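Local coordinates for flagellar regulatory protein C (Vibrio cholerae, PDB 4QHS), which probably couples ATP hydrolysis by its heptameric AAA+ domain to the activation of sigma-54-dependent transcription of flagellar genes, at residues A[187-198]-A[226-237]. Numbering follows the deposited sequence.
Sequences ALCERKDDIEPL and LNYPWPGNVREL
L226, L188 and I195 bury the most surface here. L226 brings its CD2 methyl against CB and the CG2 methyl of I195, each 3.8 Å away. The extended torsion (chi2 -178°) carries CD1 straight on, and CD2 is the branch that turns to I195. K192 runs its aliphatic chain past the L226 carbonyl. The CG1-CD1 arm of I195 ends at W230, with CD1 4.0 Å from W230 NE1. That indole N-H is hydrogen-bonded to L225 O. L188 sits between W230 and the start of helix 233-247. Its CB meets W230 CB at 4.0 Å, and its CD2 reaches V234 N at 3.7 Å. CD1 of L188 lies over one face of the R191 guanidinium, whose NH1 forms a salt bridge with D194. The backbone of L188 is fixed: its N donates to N233 OD1 at 2.6 Å, almost straight (172°). A water links C189 N to P229 O. L198 CD2 packs on V234 CG2 (3.9 Å) and on L237. The contact lies within the AAA+ lid domain. It joins the 3-10 turn and first turn of helix 195-208 to the end of helix 219-226, the loop after it and the first turn of helix 233-247. D194 also hydrogen-bonds A20 N and S24 OG, tying this corner to the segment around helix 23-35, while R235 forms a salt bridge with E172 of a neighbouring subunit.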
loop_
_atom_site.group_PDB
_atom_site.type_symbol
_atom_site.label_atom_id
_atom_site.label_comp_id
_atom_site.label_asym_id
_atom_site.label_seq_id
_atom_site.Cartn_x
_atom_site.Cartn_y
_atom_site.Cartn_z
ATOM N N ALA A 187 -24.136 36.518 -10.974
ATOM C CA ALA A 187 -24.294 36.534 -9.549
ATOM C C ALA A 187 -25.180 37.689 -9.153
ATOM O O ALA A 187 -25.281 38.648 -9.872
ATOM C CB ALA A 187 -22.977 36.645 -8.900
ATOM N N LEU A 188 -25.825 37.571 -8.010
ATOM C CA LEU A 188 -26.782 38.547 -7.543
ATOM C C LEU A 188 -26.297 39.985 -7.552
ATOM O O LEU A 188 -27.025 40.873 -7.892
ATOM C CB LEU A 188 -27.225 38.181 -6.147
ATOM C CG LEU A 188 -28.689 38.353 -5.838
ATOM C CD1 LEU A 188 -29.416 38.192 -7.099
ATOM C CD2 LEU A 188 -29.138 37.347 -4.833
ATOM N N CYS A 189 -25.067 40.217 -7.155
ATOM C CA CYS A 189 -24.571 41.562 -7.061
ATOM C C CYS A 189 -24.398 42.170 -8.424
ATOM O O CYS A 189 -24.124 43.343 -8.558
ATOM C CB CYS A 189 -23.248 41.590 -6.329
ATOM S SG CYS A 189 -21.901 40.912 -7.230
ATOM N N GLU A 190 -24.566 41.356 -9.445
ATOM C CA GLU A 190 -24.391 41.815 -10.801
ATOM C C GLU A 190 -25.741 42.015 -11.430
ATOM O O GLU A 190 -25.849 42.287 -12.602
ATOM C CB GLU A 190 -23.557 40.819 -11.594
ATOM C CG GLU A 190 -22.174 40.655 -11.037
ATOM C CD GLU A 190 -21.263 39.870 -11.927
ATOM O OE1 GLU A 190 -21.457 39.896 -13.142
ATOM O OE2 GLU A 190 -20.327 39.237 -11.415
ATOM N N ARG A 191 -26.781 41.886 -10.631
ATOM C CA ARG A 191 -28.109 42.159 -11.111
ATOM C C ARG A 191 -28.977 42.662 -9.991
ATOM O O ARG A 191 -30.017 42.132 -9.706
ATOM C CB ARG A 191 -28.703 40.924 -11.732
ATOM C CG ARG A 191 -28.465 39.675 -10.974
ATOM C CD ARG A 191 -29.297 38.588 -11.533
ATOM N NE ARG A 191 -29.083 37.345 -10.838
ATOM C CZ ARG A 191 -30.054 36.551 -10.432
ATOM N NH1 ARG A 191 -31.308 36.866 -10.653
ATOM N NH2 ARG A 191 -29.756 35.442 -9.793
ATOM N N LYS A 192 -28.522 43.716 -9.358
ATOM C CA LYS A 192 -29.139 44.216 -8.167
ATOM C C LYS A 192 -30.621 44.396 -8.308
ATOM O O LYS A 192 -31.329 44.314 -7.352
ATOM C CB LYS A 192 -28.481 45.528 -7.769
ATOM C CG LYS A 192 -27.381 45.393 -6.731
ATOM C CD LYS A 192 -26.445 46.581 -6.728
ATOM C CE LYS A 192 -25.338 46.400 -5.728
ATOM N NZ LYS A 192 -24.851 47.696 -5.202
ATOM N N ASP A 193 -31.083 44.638 -9.517
ATOM C CA ASP A 193 -32.475 44.972 -9.739
ATOM C C ASP A 193 -33.377 43.793 -9.613
ATOM O O ASP A 193 -34.557 43.911 -9.821
ATOM C CB ASP A 193 -32.682 45.587 -11.113
ATOM C CG ASP A 193 -32.408 47.066 -11.143
ATOM O OD1 ASP A 193 -32.597 47.753 -10.139
ATOM O OD2 ASP A 193 -32.002 47.554 -12.194
ATOM N N ASP A 194 -32.816 42.644 -9.291
ATOM C CA ASP A 194 -33.602 41.430 -9.196
ATOM C C ASP A 194 -33.943 41.139 -7.758
ATOM O O ASP A 194 -34.898 40.473 -7.462
ATOM C CB ASP A 194 -32.838 40.257 -9.792
ATOM C CG ASP A 194 -32.939 40.194 -11.282
ATOM O OD1 ASP A 194 -33.831 40.825 -11.846
ATOM O OD2 ASP A 194 -32.122 39.515 -11.906
ATOM N N ILE A 195 -33.133 41.686 -6.878
ATOM C CA ILE A 195 -33.191 41.450 -5.453
ATOM C C ILE A 195 -34.538 41.711 -4.792
ATOM O O ILE A 195 -35.131 40.825 -4.228
ATOM C CB ILE A 195 -32.105 42.246 -4.786
ATOM C CG1 ILE A 195 -30.770 41.609 -5.079
ATOM C CG2 ILE A 195 -32.281 42.276 -3.339
ATOM C CD1 ILE A 195 -29.644 42.513 -4.898
ATOM N N GLU A 196 -35.037 42.923 -4.878
ATOM C CA GLU A 196 -36.325 43.204 -4.313
ATOM C C GLU A 196 -37.430 42.342 -4.878
ATOM O O GLU A 196 -38.251 41.867 -4.156
ATOM C CB GLU A 196 -36.663 44.683 -4.401
ATOM C CG GLU A 196 -38.107 44.995 -4.124
ATOM C CD GLU A 196 -38.356 46.454 -3.889
ATOM O OE1 GLU A 196 -37.468 47.254 -4.180
ATOM O OE2 GLU A 196 -39.436 46.808 -3.402
ATOM N N PRO A 197 -37.460 42.129 -6.174
ATOM C CA PRO A 197 -38.507 41.292 -6.742
ATOM C C PRO A 197 -38.393 39.856 -6.266
ATOM O O PRO A 197 -39.386 39.196 -6.046
ATOM C CB PRO A 197 -38.230 41.363 -8.228
ATOM C CG PRO A 197 -37.443 42.535 -8.429
ATOM C CD PRO A 197 -36.868 43.017 -7.174
ATOM N N LEU A 198 -37.171 39.380 -6.114
ATOM C CA LEU A 198 -36.935 38.043 -5.605
ATOM C C LEU A 198 -37.304 37.956 -4.136
ATOM O O LEU A 198 -37.982 37.056 -3.722
ATOM C CB LEU A 198 -35.479 37.641 -5.825
ATOM C CG LEU A 198 -35.144 36.168 -5.709
ATOM C CD1 LEU A 198 -36.051 35.331 -6.520
ATOM C CD2 LEU A 198 -33.743 35.958 -6.121
ATOM N N LEU A 226 -30.386 45.853 -0.771
ATOM C CA LEU A 226 -29.809 46.164 -2.059
ATOM C C LEU A 226 -28.340 46.440 -2.009
ATOM O O LEU A 226 -27.667 46.266 -2.968
ATOM C CB LEU A 226 -30.496 47.351 -2.678
ATOM C CG LEU A 226 -31.916 47.110 -3.133
ATOM C CD1 LEU A 226 -32.446 48.335 -3.755
ATOM C CD2 LEU A 226 -31.950 46.013 -4.120
ATOM N N ASN A 227 -27.845 46.886 -0.882
ATOM C CA ASN A 227 -26.478 47.327 -0.805
ATOM C C ASN A 227 -25.551 46.292 -0.227
ATOM O O ASN A 227 -24.496 46.618 0.251
ATOM C CB ASN A 227 -26.372 48.599 0.037
ATOM C CG ASN A 227 -26.607 49.874 -0.770
ATOM O OD1 ASN A 227 -25.697 50.413 -1.378
ATOM N ND2 ASN A 227 -27.825 50.356 -0.755
ATOM N N TYR A 228 -25.944 45.042 -0.249
ATOM C CA TYR A 228 -25.108 44.017 0.295
ATOM C C TYR A 228 -24.644 43.227 -0.879
ATOM O O TYR A 228 -25.424 42.940 -1.754
ATOM C CB TYR A 228 -25.925 43.156 1.228
ATOM C CG TYR A 228 -25.199 41.981 1.790
ATOM C CD1 TYR A 228 -24.096 42.148 2.561
ATOM C CD2 TYR A 228 -25.636 40.708 1.559
ATOM C CE1 TYR A 228 -23.439 41.092 3.076
ATOM C CE2 TYR A 228 -24.981 39.643 2.076
ATOM C CZ TYR A 228 -23.882 39.839 2.835
ATOM O OH TYR A 228 -23.220 38.797 3.358
ATOM N N PRO A 229 -23.369 42.889 -0.918
ATOM C CA PRO A 229 -22.799 42.227 -2.089
ATOM C C PRO A 229 -23.242 40.791 -2.337
ATOM O O PRO A 229 -22.936 40.259 -3.371
ATOM C CB PRO A 229 -21.309 42.295 -1.830
ATOM C CG PRO A 229 -21.176 42.577 -0.472
ATOM C CD PRO A 229 -22.326 43.328 -0.004
ATOM N N TRP A 230 -23.966 40.190 -1.415
ATOM C CA TRP A 230 -24.490 38.838 -1.571
ATOM C C TRP A 230 -23.509 37.759 -1.982
ATOM O O TRP A 230 -23.695 37.097 -2.953
ATOM C CB TRP A 230 -25.706 38.825 -2.460
ATOM C CG TRP A 230 -26.748 39.608 -1.872
ATOM C CD1 TRP A 230 -27.155 40.816 -2.259
ATOM C CD2 TRP A 230 -27.510 39.277 -0.726
ATOM N NE1 TRP A 230 -28.127 41.266 -1.451
ATOM C CE2 TRP A 230 -28.371 40.335 -0.491
ATOM C CE3 TRP A 230 -27.549 38.182 0.120
ATOM C CZ2 TRP A 230 -29.260 40.338 0.537
ATOM C CZ3 TRP A 230 -28.411 38.186 1.131
ATOM C CH2 TRP A 230 -29.271 39.250 1.341
ATOM N N PRO A 231 -22.480 37.568 -1.192
ATOM C CA PRO A 231 -21.519 36.510 -1.436
ATOM C C PRO A 231 -22.158 35.154 -1.657
ATOM O O PRO A 231 -21.640 34.388 -2.419
ATOM C CB PRO A 231 -20.696 36.500 -0.160
ATOM C CG PRO A 231 -21.325 37.441 0.741
ATOM C CD PRO A 231 -22.117 38.363 -0.031
ATOM N N GLY A 232 -23.271 34.874 -1.015
ATOM C CA GLY A 232 -23.923 33.603 -1.190
ATOM C C GLY A 232 -25.110 33.611 -2.108
ATOM O O GLY A 232 -25.893 32.699 -2.109
ATOM N N ASN A 233 -25.236 34.658 -2.891
ATOM C CA ASN A 233 -26.324 34.772 -3.828
ATOM C C ASN A 233 -27.705 34.444 -3.298
ATOM O O ASN A 233 -28.052 34.849 -2.217
ATOM C CB ASN A 233 -26.015 33.985 -5.069
ATOM C CG ASN A 233 -24.926 34.604 -5.854
ATOM O OD1 ASN A 233 -25.144 35.572 -6.547
ATOM N ND2 ASN A 233 -23.739 34.085 -5.727
ATOM N N VAL A 234 -28.494 33.743 -4.082
ATOM C CA VAL A 234 -29.879 33.514 -3.748
ATOM C C VAL A 234 -30.084 32.700 -2.495
ATOM O O VAL A 234 -31.009 32.903 -1.769
ATOM C CB VAL A 234 -30.601 32.862 -4.898
ATOM C CG1 VAL A 234 -32.020 32.635 -4.569
ATOM C CG2 VAL A 234 -30.512 33.735 -6.077
ATOM N N ARG A 235 -29.187 31.785 -2.212
ATOM C CA ARG A 235 -29.332 30.964 -1.039
ATOM C C ARG A 235 -29.146 31.760 0.206
ATOM O O ARG A 235 -29.737 31.476 1.200
ATOM C CB ARG A 235 -28.330 29.822 -1.050
ATOM C CG ARG A 235 -28.653 28.757 -2.024
ATOM C CD ARG A 235 -28.075 27.464 -1.611
ATOM N NE ARG A 235 -26.658 27.426 -1.841
ATOM C CZ ARG A 235 -26.062 26.567 -2.645
ATOM N NH1 ARG A 235 -26.758 25.680 -3.310
ATOM N NH2 ARG A 235 -24.767 26.607 -2.782
ATOM N N GLU A 236 -28.283 32.751 0.131
ATOM C CA GLU A 236 -28.026 33.608 1.250
ATOM C C GLU A 236 -29.236 34.471 1.439
ATOM O O GLU A 236 -29.641 34.704 2.531
ATOM C CB GLU A 236 -26.787 34.453 1.021
ATOM C CG GLU A 236 -26.418 35.315 2.174
ATOM C CD GLU A 236 -25.101 36.032 1.998
ATOM O OE1 GLU A 236 -24.657 36.243 0.882
ATOM O OE2 GLU A 236 -24.493 36.400 2.986
ATOM N N LEU A 237 -29.827 34.915 0.353
ATOM C CA LEU A 237 -30.962 35.805 0.423
ATOM C C LEU A 237 -32.116 35.073 1.032
ATOM O O LEU A 237 -32.806 35.594 1.865
ATOM C CB LEU A 237 -31.327 36.341 -0.949
ATOM C CG LEU A 237 -32.592 37.168 -1.052
ATOM C CD1 LEU A 237 -32.437 38.403 -0.244
ATOM C CD2 LEU A 237 -32.854 37.541 -2.454
HETATM O O HOH W 1 -23.528 38.443 -5.661
#